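Local coordinates for protein evasin-3 (Rhipicephalus sanguineus, PDB 6I31) that binds and neutralises host CXC chemokines such as CXCL8 as a secreted tick salivary knottin, disrupting the CXCL8 homodimer and its interaction with CXCR2, at residues N16-S28 with N45-L57. Residues are numbered along the deposited sequence; the frame is centred on the assembly and turned at random.
Sequences NFDVVSCNKNCTS and NKKGHCYKIIGNL. With CD (cadmium ion), chain C.
Strands 17-22 and 24-27, separated by a corner at Asn-23, both pair antiparallel with strand 47-55, Asp-18 with Ile-54, Val-20 with Lys-52 and Cys-26 with Gly-48 through reciprocal backbone bonds, while a beta bulge between Ser-21 and Asn-25 shifts the register by two. At that corner Cys-22 N donates to Cys-50 O (3.0 Å) from above the carbonyl plane, and one water joins Lys-24 N to the same oxygen, giving it two donors. A chi1 of 180° leaves Ser-21 OG beside its carbonyl carbon, where Asn-23 N reaches it in an ST turn. On one face Ile-53 CG2 meets Phe-17 CB at 3.6 Å, the side chains crossing at about a right angle, and Val-19 CG1 reaches Tyr-51 CB. On the other, Val-20 sets CG1 against Ile-54 CG1 (3.8 Å) and CG2 against the Lys-52 stem. Further along, the Asn-25 amide stands almost perpendicular to the His-49 imidazole, and Cys-26 CB touches Cys-50 SG (3.6 Å). A second water bridges Asp-18 OD2 and Asn-56 ND2. Backbone bonds thus pair the strands, while knottin disulfides Cys-22–Cys-37, Cys-26–Cys-39 and Cys-33–Cys-50 tie both segments to the intervening chain, probably stabilising this largely exposed contact.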
loop_
_atom_site.group_PDB
_atom_site.type_symbol
_atom_site.label_atom_id
_atom_site.label_comp_id
_atom_site.label_asym_id
_atom_site.label_seq_id
_atom_site.Cartn_x
_atom_site.Cartn_y
_atom_site.Cartn_z
ATOM N N ASN A 16 -5.873 -8.743 -9.989
ATOM C CA ASN A 16 -4.634 -8.170 -10.525
ATOM C C ASN A 16 -3.920 -7.310 -9.497
ATOM O O ASN A 16 -2.804 -6.880 -9.786
ATOM C CB ASN A 16 -4.911 -7.303 -11.767
ATOM C CG ASN A 16 -5.505 -8.029 -12.925
ATOM O OD1 ASN A 16 -5.286 -9.228 -13.125
ATOM N ND2 ASN A 16 -6.249 -7.298 -13.728
ATOM N N PHE A 17 -4.539 -7.040 -8.331
ATOM C CA PHE A 17 -3.984 -6.082 -7.370
ATOM C C PHE A 17 -3.644 -6.623 -6.016
ATOM O O PHE A 17 -4.358 -7.460 -5.474
ATOM C CB PHE A 17 -4.923 -4.861 -7.212
ATOM C CG PHE A 17 -5.128 -4.138 -8.512
ATOM C CD1 PHE A 17 -4.123 -3.346 -9.052
ATOM C CD2 PHE A 17 -6.329 -4.244 -9.203
ATOM C CE1 PHE A 17 -4.302 -2.696 -10.275
ATOM C CE2 PHE A 17 -6.494 -3.623 -10.442
ATOM C CZ PHE A 17 -5.481 -2.857 -10.974
ATOM N N ASP A 18 -2.507 -6.168 -5.495
ATOM C CA ASP A 18 -2.000 -6.548 -4.187
ATOM C C ASP A 18 -1.909 -5.340 -3.254
ATOM O O ASP A 18 -1.736 -4.221 -3.710
ATOM C CB ASP A 18 -0.596 -7.189 -4.319
ATOM C CG ASP A 18 -0.580 -8.522 -5.066
ATOM O OD1 ASP A 18 -1.615 -9.235 -5.036
ATOM O OD2 ASP A 18 0.465 -8.845 -5.691
ATOM N N VAL A 19 -2.039 -5.573 -1.942
ATOM C CA VAL A 19 -1.860 -4.500 -0.952
ATOM C C VAL A 19 -0.411 -4.577 -0.490
ATOM O O VAL A 19 0.074 -5.660 -0.171
ATOM C CB VAL A 19 -2.836 -4.615 0.258
ATOM C CG1 VAL A 19 -2.543 -3.529 1.295
ATOM C CG2 VAL A 19 -4.295 -4.528 -0.194
ATOM N N VAL A 20 0.267 -3.454 -0.439
ATOM C CA VAL A 20 1.652 -3.425 0.006
ATOM C C VAL A 20 1.832 -2.296 1.017
ATOM O O VAL A 20 1.023 -1.365 1.069
ATOM C CB VAL A 20 2.687 -3.338 -1.165
ATOM C CG1 VAL A 20 2.568 -4.528 -2.127
ATOM C CG2 VAL A 20 2.566 -2.014 -1.924
ATOM N N SER A 21 2.945 -2.342 1.762
ATOM C CA SER A 21 3.263 -1.304 2.730
ATOM C C SER A 21 3.622 0.021 2.085
ATOM O O SER A 21 4.239 0.076 1.017
ATOM C CB SER A 21 4.368 -1.770 3.683
ATOM O OG SER A 21 4.679 -0.752 4.624
ATOM N N CYS A 22 3.223 1.098 2.745
ATOM C CA CYS A 22 3.517 2.466 2.354
ATOM C C CYS A 22 4.428 3.088 3.445
ATOM O O CYS A 22 4.599 4.298 3.557
ATOM C CB CYS A 22 2.199 3.207 2.137
ATOM S SG CYS A 22 2.354 4.988 1.909
ATOM N N ASN A 23 5.050 2.177 4.236
ATOM C CA ASN A 23 6.048 2.338 5.294
ATOM C C ASN A 23 5.847 3.519 6.248
ATOM O O ASN A 23 6.759 4.331 6.427
ATOM C CB ASN A 23 7.461 2.399 4.658
ATOM C CG ASN A 23 7.765 1.189 3.805
ATOM O OD1 ASN A 23 7.835 0.052 4.292
ATOM N ND2 ASN A 23 7.907 1.409 2.511
ATOM N N LYS A 24 4.694 3.575 6.928
ATOM C CA LYS A 24 4.415 4.652 7.874
ATOM C C LYS A 24 3.331 4.241 8.889
ATOM O O LYS A 24 2.360 3.615 8.491
ATOM C CB LYS A 24 3.996 5.921 7.104
ATOM C CG LYS A 24 3.847 7.164 7.971
ATOM C CD LYS A 24 3.653 8.418 7.124
ATOM C CE LYS A 24 3.276 9.630 7.949
ATOM N NZ LYS A 24 4.134 9.819 9.150
ATOM N N ASN A 25 3.494 4.610 10.178
ATOM C CA ASN A 25 2.464 4.357 11.191
ATOM C C ASN A 25 1.395 5.434 11.011
ATOM O O ASN A 25 1.687 6.538 10.541
ATOM C CB ASN A 25 3.015 4.475 12.637
ATOM C CG ASN A 25 4.204 3.615 12.971
ATOM O OD1 ASN A 25 4.902 3.839 13.962
ATOM N ND2 ASN A 25 4.481 2.635 12.154
ATOM N N CYS A 26 0.163 5.126 11.389
ATOM C CA CYS A 26 -0.924 6.079 11.281
ATOM C C CYS A 26 -1.945 5.815 12.370
ATOM O O CYS A 26 -1.989 4.724 12.954
ATOM C CB CYS A 26 -1.549 5.952 9.899
ATOM S SG CYS A 26 -2.078 4.266 9.524
ATOM N N THR A 27 -2.757 6.825 12.666
ATOM C CA THR A 27 -3.850 6.696 13.629
ATOM C C THR A 27 -5.092 7.143 12.904
ATOM O O THR A 27 -5.021 8.079 12.109
ATOM C CB THR A 27 -3.609 7.541 14.884
ATOM O OG1 THR A 27 -3.631 8.913 14.499
ATOM C CG2 THR A 27 -2.291 7.217 15.561
ATOM N N SER A 28 -6.223 6.488 13.176
ATOM C CA SER A 28 -7.515 6.811 12.590
ATOM C C SER A 28 -7.929 8.245 12.945
ATOM O O SER A 28 -7.624 8.728 14.050
ATOM C CB SER A 28 -8.579 5.858 13.130
ATOM O OG SER A 28 -8.565 5.895 14.548
ATOM N N ASN A 45 -9.060 -0.915 16.767
ATOM C CA ASN A 45 -7.776 -0.276 17.072
ATOM C C ASN A 45 -7.711 1.111 16.478
ATOM O O ASN A 45 -8.184 1.306 15.352
ATOM C CB ASN A 45 -6.604 -1.133 16.532
ATOM C CG ASN A 45 -6.446 -2.399 17.340
ATOM O OD1 ASN A 45 -6.838 -3.501 16.966
ATOM N ND2 ASN A 45 -5.909 -2.261 18.495
ATOM N N LYS A 46 -7.200 2.086 17.247
ATOM C CA LYS A 46 -7.030 3.453 16.726
ATOM C C LYS A 46 -5.722 3.542 15.931
ATOM O O LYS A 46 -5.583 4.463 15.127
ATOM C CB LYS A 46 -6.979 4.503 17.873
ATOM C CG LYS A 46 -8.314 4.756 18.585
ATOM C CD LYS A 46 -8.131 5.784 19.715
ATOM C CE LYS A 46 -9.397 6.039 20.505
ATOM N NZ LYS A 46 -9.149 6.985 21.621
ATOM N N LYS A 47 -4.736 2.653 16.186
ATOM C CA LYS A 47 -3.416 2.734 15.531
ATOM C C LYS A 47 -3.198 1.604 14.538
ATOM O O LYS A 47 -3.558 0.458 14.812
ATOM C CB LYS A 47 -2.292 2.741 16.579
ATOM C CG LYS A 47 -2.313 3.986 17.503
ATOM C CD LYS A 47 -1.175 4.031 18.567
ATOM C CE LYS A 47 -1.538 3.268 19.819
ATOM N NZ LYS A 47 -0.650 3.579 20.996
ATOM N N GLY A 48 -2.612 1.944 13.400
ATOM C CA GLY A 48 -2.350 0.981 12.340
ATOM C C GLY A 48 -1.167 1.383 11.484
ATOM O O GLY A 48 -0.217 2.005 11.967
ATOM N N HIS A 49 -1.196 0.979 10.220
ATOM C CA HIS A 49 -0.111 1.260 9.286
ATOM C C HIS A 49 -0.660 1.712 7.961
ATOM O O HIS A 49 -1.797 1.386 7.614
ATOM C CB HIS A 49 0.746 0.010 9.077
ATOM C CG HIS A 49 1.425 -0.416 10.325
ATOM N ND1 HIS A 49 0.814 -1.274 11.207
ATOM C CD2 HIS A 49 2.596 -0.002 10.853
ATOM C CE1 HIS A 49 1.647 -1.394 12.217
ATOM N NE2 HIS A 49 2.738 -0.669 12.032
ATOM N N CYS A 50 0.144 2.468 7.223
ATOM C CA CYS A 50 -0.197 2.939 5.892
ATOM C C CYS A 50 0.087 1.865 4.870
ATOM O O CYS A 50 1.162 1.263 4.875
ATOM C CB CYS A 50 0.538 4.232 5.560
ATOM S SG CYS A 50 0.205 5.569 6.737
ATOM N N TYR A 51 -0.893 1.639 3.973
ATOM C CA TYR A 51 -0.756 0.655 2.900
ATOM C C TYR A 51 -1.159 1.295 1.590
ATOM O O TYR A 51 -1.820 2.326 1.608
ATOM C CB TYR A 51 -1.643 -0.561 3.143
ATOM C CG TYR A 51 -1.370 -1.252 4.456
ATOM C CD1 TYR A 51 -0.226 -2.031 4.636
ATOM C CD2 TYR A 51 -2.235 -1.105 5.531
ATOM C CE1 TYR A 51 0.050 -2.644 5.866
ATOM C CE2 TYR A 51 -1.981 -1.731 6.757
ATOM C CZ TYR A 51 -0.828 -2.482 6.923
ATOM O OH TYR A 51 -0.577 -3.091 8.132
ATOM N N LYS A 52 -0.920 0.601 0.486
ATOM C CA LYS A 52 -1.328 1.054 -0.858
ATOM C C LYS A 52 -1.557 -0.142 -1.748
ATOM O O LYS A 52 -1.089 -1.247 -1.452
ATOM C CB LYS A 52 -0.316 2.049 -1.480
ATOM C CG LYS A 52 1.056 1.401 -1.719
ATOM C CD LYS A 52 2.088 2.408 -2.291
ATOM C CE LYS A 52 3.468 1.755 -2.235
ATOM N NZ LYS A 52 4.547 2.724 -2.597
ATOM N N ILE A 53 -2.318 0.064 -2.812
ATOM C CA ILE A 53 -2.665 -0.971 -3.752
ATOM C C ILE A 53 -1.818 -0.813 -4.983
ATOM O O ILE A 53 -1.750 0.270 -5.568
ATOM C CB ILE A 53 -4.154 -0.917 -4.100
ATOM C CG1 ILE A 53 -5.025 -0.949 -2.786
ATOM C CG2 ILE A 53 -4.503 -2.037 -5.064
ATOM C CD1 ILE A 53 -6.499 -0.817 -3.075
ATOM N N ILE A 54 -1.190 -1.915 -5.405
ATOM C CA ILE A 54 -0.401 -1.890 -6.632
ATOM C C ILE A 54 -0.769 -3.081 -7.480
ATOM O O ILE A 54 -1.292 -4.091 -6.974
ATOM C CB ILE A 54 1.160 -1.818 -6.333
ATOM C CG1 ILE A 54 1.686 -3.034 -5.523
ATOM C CG2 ILE A 54 1.535 -0.502 -5.613
ATOM C CD1 ILE A 54 2.168 -4.237 -6.373
ATOM N N GLY A 55 -0.473 -2.957 -8.753
ATOM C CA GLY A 55 -0.585 -4.038 -9.719
ATOM C C GLY A 55 0.802 -4.289 -10.275
ATOM O O GLY A 55 1.532 -3.342 -10.556
ATOM N N ASN A 56 1.175 -5.541 -10.481
ATOM C CA ASN A 56 2.466 -5.834 -11.061
ATOM C C ASN A 56 2.364 -5.933 -12.554
ATOM O O ASN A 56 1.444 -6.559 -13.074
ATOM C CB ASN A 56 2.954 -7.199 -10.543
ATOM C CG ASN A 56 3.500 -7.089 -9.164
ATOM O OD1 ASN A 56 4.635 -6.658 -8.970
ATOM N ND2 ASN A 56 2.694 -7.474 -8.183
ATOM N N LEU A 57 3.339 -5.350 -13.254
ATOM C CA LEU A 57 3.443 -5.560 -14.670
ATOM C C LEU A 57 4.501 -6.684 -14.858
ATOM O O LEU A 57 5.625 -6.576 -14.331
ATOM C CB LEU A 57 3.865 -4.258 -15.396
ATOM C CG LEU A 57 3.777 -4.362 -16.928
ATOM C CD1 LEU A 57 2.313 -4.223 -17.359
ATOM C CD2 LEU A 57 4.575 -3.231 -17.599
HETATM CD CD CD C . 7.182 -7.499 -12.975
HETATM O O HOH W 1 3.040 -7.971 -5.287
HETATM O O HOH W 2 3.208 0.962 6.716
#